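Long-range contact in acetyltransferase, GNAT family (PDB 2I79), which probably transfers the acetyl group of bound acetyl coenzyme A to an acceptor substrate: residues L103-L108 against Y139-F144. Sequence-based numbering, arbitrary orientation.
Sequences LGSLLL and YQKHGF. With ACO (acetyl coenzyme *a), chain G.
Leu108, buried on helix 103-117, packs against Tyr139, at the end of helix 133-141, and against His142 and Phe144 in the turn that follows. Leu108 CD1 presses against the imidazole, 3.4 Å from His142 CG, while Leu108 CB lies over the centre of one face of the same ring. Leu108 CD1 also reaches Tyr139 CD1 at 3.9 Å, and Leu108 CD2 approaches Phe144 CE2 more distantly, at 4.2 Å. Tyr139 CD1 sits over the centre of the Phe144 ring, and Leu90 and Ile92 of strand 87-94 close the apolar cluster around Leu108 and Tyr139. From this buried side Tyr139 OH donates to the acetyl carbonyl oxygen O of acetyl coenzyme A, at an unusually short 2.5 Å. The imidazole is steadied by a hydrogen bond from His142 ND1 to the carbonyl of Leu138, and its edge faces Ser105 OG.

In the GNAT fold the pyrophosphate of the cofactor is held at the start of the helix that 103-108 opens: Gly104 N donates to O5A of acetyl coenzyme A at 2.8 Å, and both N and OG of Ser105 donate to O2A. A Schellman motif with Gly143 at positive phi ends the other helix, through Phe144 N to Tyr139 O and Gly143 N to Gln140 O; His142 N is a second donor to Tyr139 O, from the opposite face of its carbonyl plane.

Toward solvent the contact thins to one polar link. Exposed Lys141, extended from the backbone (chi1 -176°) and bent at chi3 (140°), brings NZ to Ser105 OG as a donor (2.7 Å); the bond from Lys141 NZ to O9A of the cofactor's 3'-phosphate is weak, at 3.3 Å. The ammonium thus lies between the serine and the phosphate, whose charge it would partly offset.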
ATOM      1  N   LEU A 103       5.744   2.737  26.065  1.00 48.89           N
ATOM      2  CA  LEU A 103       4.428   3.102  25.507  1.00 48.64           C
ATOM      3  C   LEU A 103       4.174   2.453  24.138  1.00 47.91           C
ATOM      4  O   LEU A 103       3.092   1.891  23.890  1.00 47.66           O
ATOM      5  CB  LEU A 103       4.255   4.626  25.437  1.00 48.72           C
ATOM      6  CG  LEU A 103       2.863   5.071  24.966  1.00 49.02           C
ATOM      7  CD1 LEU A 103       1.708   4.472  25.815  1.00 46.53           C
ATOM      8  CD2 LEU A 103       2.826   6.597  24.931  1.00 48.75           C
ATOM      9  N   GLY A 104       5.181   2.513  23.267  1.00 47.50           N
ATOM     10  CA  GLY A 104       5.158   1.819  21.980  1.00 47.23           C
ATOM     11  C   GLY A 104       4.775   0.347  22.095  1.00 46.97           C
ATOM     12  O   GLY A 104       3.964  -0.131  21.322  1.00 47.27           O
ATOM     13  N   SER A 105       5.359  -0.371  23.056  1.00 46.73           N
ATOM     14  CA  SER A 105       5.041  -1.785  23.294  1.00 47.14           C
ATOM     15  C   SER A 105       3.620  -2.026  23.740  1.00 47.05           C
ATOM     16  O   SER A 105       2.988  -2.953  23.288  1.00 47.15           O
ATOM     17  CB  SER A 105       5.950  -2.390  24.372  1.00 46.94           C
ATOM     18  OG  SER A 105       7.224  -2.598  23.851  1.00 47.47           O
ATOM     19  N   LEU A 106       3.152  -1.234  24.689  1.00 47.64           N
ATOM     20  CA  LEU A 106       1.781  -1.347  25.175  1.00 48.26           C
ATOM     21  C   LEU A 106       0.746  -1.206  24.036  1.00 48.12           C
ATOM     22  O   LEU A 106      -0.216  -1.982  23.934  1.00 47.71           O
ATOM     23  CB  LEU A 106       1.554  -0.259  26.206  1.00 48.89           C
ATOM     24  CG  LEU A 106       0.758  -0.532  27.478  1.00 51.23           C
ATOM     25  CD1 LEU A 106       1.002  -1.944  28.059  1.00 51.37           C
ATOM     26  CD2 LEU A 106       1.148   0.599  28.486  1.00 49.54           C
ATOM     27  N   LEU A 107       0.974  -0.212  23.186  1.00 47.80           N
ATOM     28  CA  LEU A 107       0.107   0.084  22.043  1.00 47.95           C
ATOM     29  C   LEU A 107       0.191  -1.021  20.988  1.00 47.61           C
ATOM     30  O   LEU A 107      -0.832  -1.502  20.500  1.00 46.89           O
ATOM     31  CB  LEU A 107       0.508   1.433  21.427  1.00 48.08           C
ATOM     32  CG  LEU A 107      -0.403   2.674  21.362  1.00 48.98           C
ATOM     33  CD1 LEU A 107      -1.601   2.680  22.331  1.00 48.40           C
ATOM     34  CD2 LEU A 107       0.467   3.922  21.518  1.00 48.00           C
ATOM     35  N   LEU A 108       1.413  -1.439  20.657  1.00 48.03           N
ATOM     36  CA  LEU A 108       1.602  -2.550  19.723  1.00 48.21           C
ATOM     37  C   LEU A 108       0.875  -3.796  20.217  1.00 48.41           C
ATOM     38  O   LEU A 108       0.220  -4.479  19.431  1.00 47.45           O
ATOM     39  CB  LEU A 108       3.091  -2.897  19.512  1.00 47.85           C
ATOM     40  CG  LEU A 108       3.523  -3.298  18.100  1.00 48.38           C
ATOM     41  CD1 LEU A 108       4.620  -4.252  18.153  1.00 47.12           C
ATOM     42  CD2 LEU A 108       2.363  -3.853  17.186  1.00 50.46           C
ATOM     43  N   TYR A 139       9.343  -4.033  16.875  1.00 44.87           N
ATOM     44  CA  TYR A 139       8.535  -4.988  16.135  1.00 45.49           C
ATOM     45  C   TYR A 139       9.006  -6.456  16.304  1.00 45.48           C
ATOM     46  O   TYR A 139       8.162  -7.353  16.496  1.00 44.53           O
ATOM     47  CB  TYR A 139       8.422  -4.562  14.675  1.00 46.46           C
ATOM     48  CG  TYR A 139       7.446  -3.416  14.480  1.00 47.28           C
ATOM     49  CD1 TYR A 139       6.069  -3.638  14.555  1.00 50.12           C
ATOM     50  CD2 TYR A 139       7.880  -2.130  14.205  1.00 48.29           C
ATOM     51  CE1 TYR A 139       5.143  -2.609  14.347  1.00 49.37           C
ATOM     52  CE2 TYR A 139       6.959  -1.074  14.010  1.00 49.03           C
ATOM     53  CZ  TYR A 139       5.592  -1.330  14.086  1.00 49.22           C
ATOM     54  OH  TYR A 139       4.651  -0.324  13.886  1.00 49.68           O
ATOM     55  N   GLN A 140      10.321  -6.696  16.264  1.00 45.32           N
ATOM     56  CA  GLN A 140      10.862  -8.054  16.497  1.00 46.10           C
ATOM     57  C   GLN A 140      10.414  -8.578  17.859  1.00 45.62           C
ATOM     58  O   GLN A 140      10.009  -9.718  17.992  1.00 45.40           O
ATOM     59  CB  GLN A 140      12.391  -8.072  16.395  1.00 46.28           C
ATOM     60  CG  GLN A 140      12.908  -7.843  14.969  1.00 48.72           C
ATOM     61  CD  GLN A 140      14.410  -8.109  14.826  1.00 49.09           C
ATOM     62  OE1 GLN A 140      15.261  -7.254  15.119  1.00 53.47           O
ATOM     63  NE2 GLN A 140      14.735  -9.309  14.377  1.00 54.10           N
ATOM     64  N   LYS A 141      10.477  -7.725  18.872  1.00 45.69           N
ATOM     65  CA  LYS A 141      10.014  -8.091  20.203  1.00 45.99           C
ATOM     66  C   LYS A 141       8.588  -8.673  20.208  1.00 45.24           C
ATOM     67  O   LYS A 141       8.278  -9.542  21.011  1.00 44.61           O
ATOM     68  CB  LYS A 141      10.096  -6.865  21.124  1.00 46.05           C
ATOM     69  CG  LYS A 141       9.742  -7.084  22.605  1.00 47.33           C
ATOM     70  CD  LYS A 141      10.021  -5.763  23.400  1.00 48.66           C
ATOM     71  CE  LYS A 141       8.942  -5.438  24.481  1.00 49.94           C
ATOM     72  NZ  LYS A 141       9.130  -4.065  25.129  1.00 49.38           N
ATOM     73  N   HIS A 142       7.721  -8.197  19.315  1.00 44.55           N
ATOM     74  CA  HIS A 142       6.329  -8.614  19.342  1.00 44.27           C
ATOM     75  C   HIS A 142       6.020  -9.619  18.278  1.00 43.80           C
ATOM     76  O   HIS A 142       4.860  -9.759  17.893  1.00 44.25           O
ATOM     77  CB  HIS A 142       5.401  -7.397  19.245  1.00 44.53           C
ATOM     78  CG  HIS A 142       5.412  -6.557  20.479  1.00 45.84           C
ATOM     79  ND1 HIS A 142       6.369  -5.595  20.710  1.00 45.73           N
ATOM     80  CD2 HIS A 142       4.616  -6.572  21.576  1.00 48.14           C
ATOM     81  CE1 HIS A 142       6.162  -5.048  21.895  1.00 46.76           C
ATOM     82  NE2 HIS A 142       5.110  -5.629  22.447  1.00 48.99           N
ATOM     83  N   GLY A 143       7.045 -10.301  17.776  1.00 43.25           N
ATOM     84  CA  GLY A 143       6.835 -11.443  16.879  1.00 43.67           C
ATOM     85  C   GLY A 143       6.835 -11.136  15.393  1.00 43.41           C
ATOM     86  O   GLY A 143       6.543 -11.996  14.592  1.00 43.43           O
ATOM     87  N   PHE A 144       7.199  -9.918  15.018  1.00 43.52           N
ATOM     88  CA  PHE A 144       7.351  -9.576  13.616  1.00 43.15           C
ATOM     89  C   PHE A 144       8.712 -10.038  13.114  1.00 42.62           C
ATOM     90  O   PHE A 144       9.705  -9.813  13.762  1.00 41.45           O
ATOM     91  CB  PHE A 144       7.229  -8.072  13.413  1.00 43.42           C
ATOM     92  CG  PHE A 144       5.815  -7.565  13.470  1.00 45.39           C
ATOM     93  CD1 PHE A 144       5.123  -7.243  12.303  1.00 42.70           C
ATOM     94  CD2 PHE A 144       5.178  -7.401  14.689  1.00 45.88           C
ATOM     95  CE1 PHE A 144       3.838  -6.775  12.352  1.00 44.38           C
ATOM     96  CE2 PHE A 144       3.893  -6.960  14.741  1.00 45.62           C
ATOM     97  CZ  PHE A 144       3.211  -6.634  13.561  1.00 45.07           C
TER
HETATM   98  N1A ACO G 402      18.389   0.507  18.727  1.00 47.99           N
HETATM   99  C2A ACO G 402      17.785  -0.578  19.258  1.00 47.58           C
HETATM  100  N3A ACO G 402      16.833  -0.489  20.206  1.00 46.52           N
HETATM  101  C4A ACO G 402      16.427   0.708  20.674  1.00 46.05           C
HETATM  102  C5A ACO G 402      17.019   1.932  20.139  1.00 45.77           C
HETATM  103  C6A ACO G 402      18.049   1.763  19.103  1.00 47.65           C
HETATM  104  N6A ACO G 402      18.644   2.848  18.564  1.00 48.82           N
HETATM  105  N7A ACO G 402      16.445   2.955  20.776  1.00 46.84           N
HETATM  106  C8A ACO G 402      15.543   2.413  21.650  1.00 47.85           C
HETATM  107  N9A ACO G 402      15.542   1.071  21.584  1.00 47.39           N
HETATM  108  C1B ACO G 402      14.740   0.043  22.307  1.00 49.04           C
HETATM  109  C2B ACO G 402      14.439   0.234  23.785  1.00 51.78           C
HETATM  110  O2B ACO G 402      15.486  -0.273  24.615  1.00 54.77           O
HETATM  111  C3B ACO G 402      13.195  -0.607  23.923  1.00 52.47           C
HETATM  112  O3B ACO G 402      13.442  -2.001  23.902  1.00 55.89           O
HETATM  113  P3B ACO G 402      13.346  -2.947  25.189  1.00 59.66           P
HETATM  114  O7A ACO G 402      14.624  -2.448  25.846  1.00 58.97           O
HETATM  115  O8A ACO G 402      13.371  -4.374  24.696  1.00 60.25           O
HETATM  116  O9A ACO G 402      12.046  -2.619  25.880  1.00 58.98           O
HETATM  117  C4B ACO G 402      12.470  -0.361  22.608  1.00 50.86           C
HETATM  118  O4B ACO G 402      13.482  -0.084  21.647  1.00 48.65           O
HETATM  119  C5B ACO G 402      11.477   0.786  22.750  1.00 49.41           C
HETATM  120  O5B ACO G 402      10.274   0.194  23.257  1.00 47.16           O
HETATM  121  P1A ACO G 402       9.114   1.163  23.803  1.00 43.07           P
HETATM  122  O1A ACO G 402       9.688   2.178  24.755  1.00 43.98           O
HETATM  123  O2A ACO G 402       7.980   0.242  24.208  1.00 40.33           O
HETATM  124  O3A ACO G 402       8.798   1.995  22.450  1.00 45.34           O
HETATM  125  P2A ACO G 402       8.665   3.615  22.252  1.00 44.53           P
HETATM  126  O4A ACO G 402       9.988   4.389  22.266  1.00 39.44           O
HETATM  127  O5A ACO G 402       7.538   4.018  23.172  1.00 41.36           O
HETATM  128  O6A ACO G 402       8.141   3.542  20.708  1.00 43.40           O
HETATM  129  CBP ACO G 402       8.772   3.968  18.382  1.00 44.89           C
HETATM  130  CCP ACO G 402       9.020   3.175  19.651  1.00 44.44           C
HETATM  131  CDP ACO G 402       9.687   3.403  17.286  1.00 44.09           C
HETATM  132  CEP ACO G 402       7.286   3.832  18.018  1.00 45.52           C
HETATM  133  CAP ACO G 402       9.115   5.442  18.628  1.00 44.96           C
HETATM  134  OAP ACO G 402      10.531   5.624  18.866  1.00 45.80           O
HETATM  135  C9P ACO G 402       8.657   6.316  17.472  1.00 43.35           C
HETATM  136  O9P ACO G 402       7.508   6.711  17.431  1.00 42.42           O
HETATM  137  N8P ACO G 402       9.556   6.640  16.550  1.00 42.57           N
HETATM  138  C7P ACO G 402       9.301   7.511  15.397  1.00 44.90           C
HETATM  139  C6P ACO G 402       8.240   6.979  14.435  1.00 43.43           C
HETATM  140  C5P ACO G 402       8.573   5.588  13.973  1.00 44.47           C
HETATM  141  O5P ACO G 402       9.672   5.363  13.508  1.00 44.27           O
HETATM  142  N4P ACO G 402       7.631   4.663  14.108  1.00 46.68           N
HETATM  143  C3P ACO G 402       7.797   3.278  13.697  1.00 50.34           C
HETATM  144  C2P ACO G 402       7.781   3.087  12.187  1.00 54.90           C
HETATM  145  S1P ACO G 402       6.186   3.528  11.556  1.00 58.98           S
HETATM  146  C   ACO G 402       5.224   2.233  11.363  1.00 58.13           C
HETATM  147  O   ACO G 402       4.936   1.719  12.419  1.00 58.15           O
HETATM  148  CH3 ACO G 402       4.802   1.808   9.968  1.00 59.19           C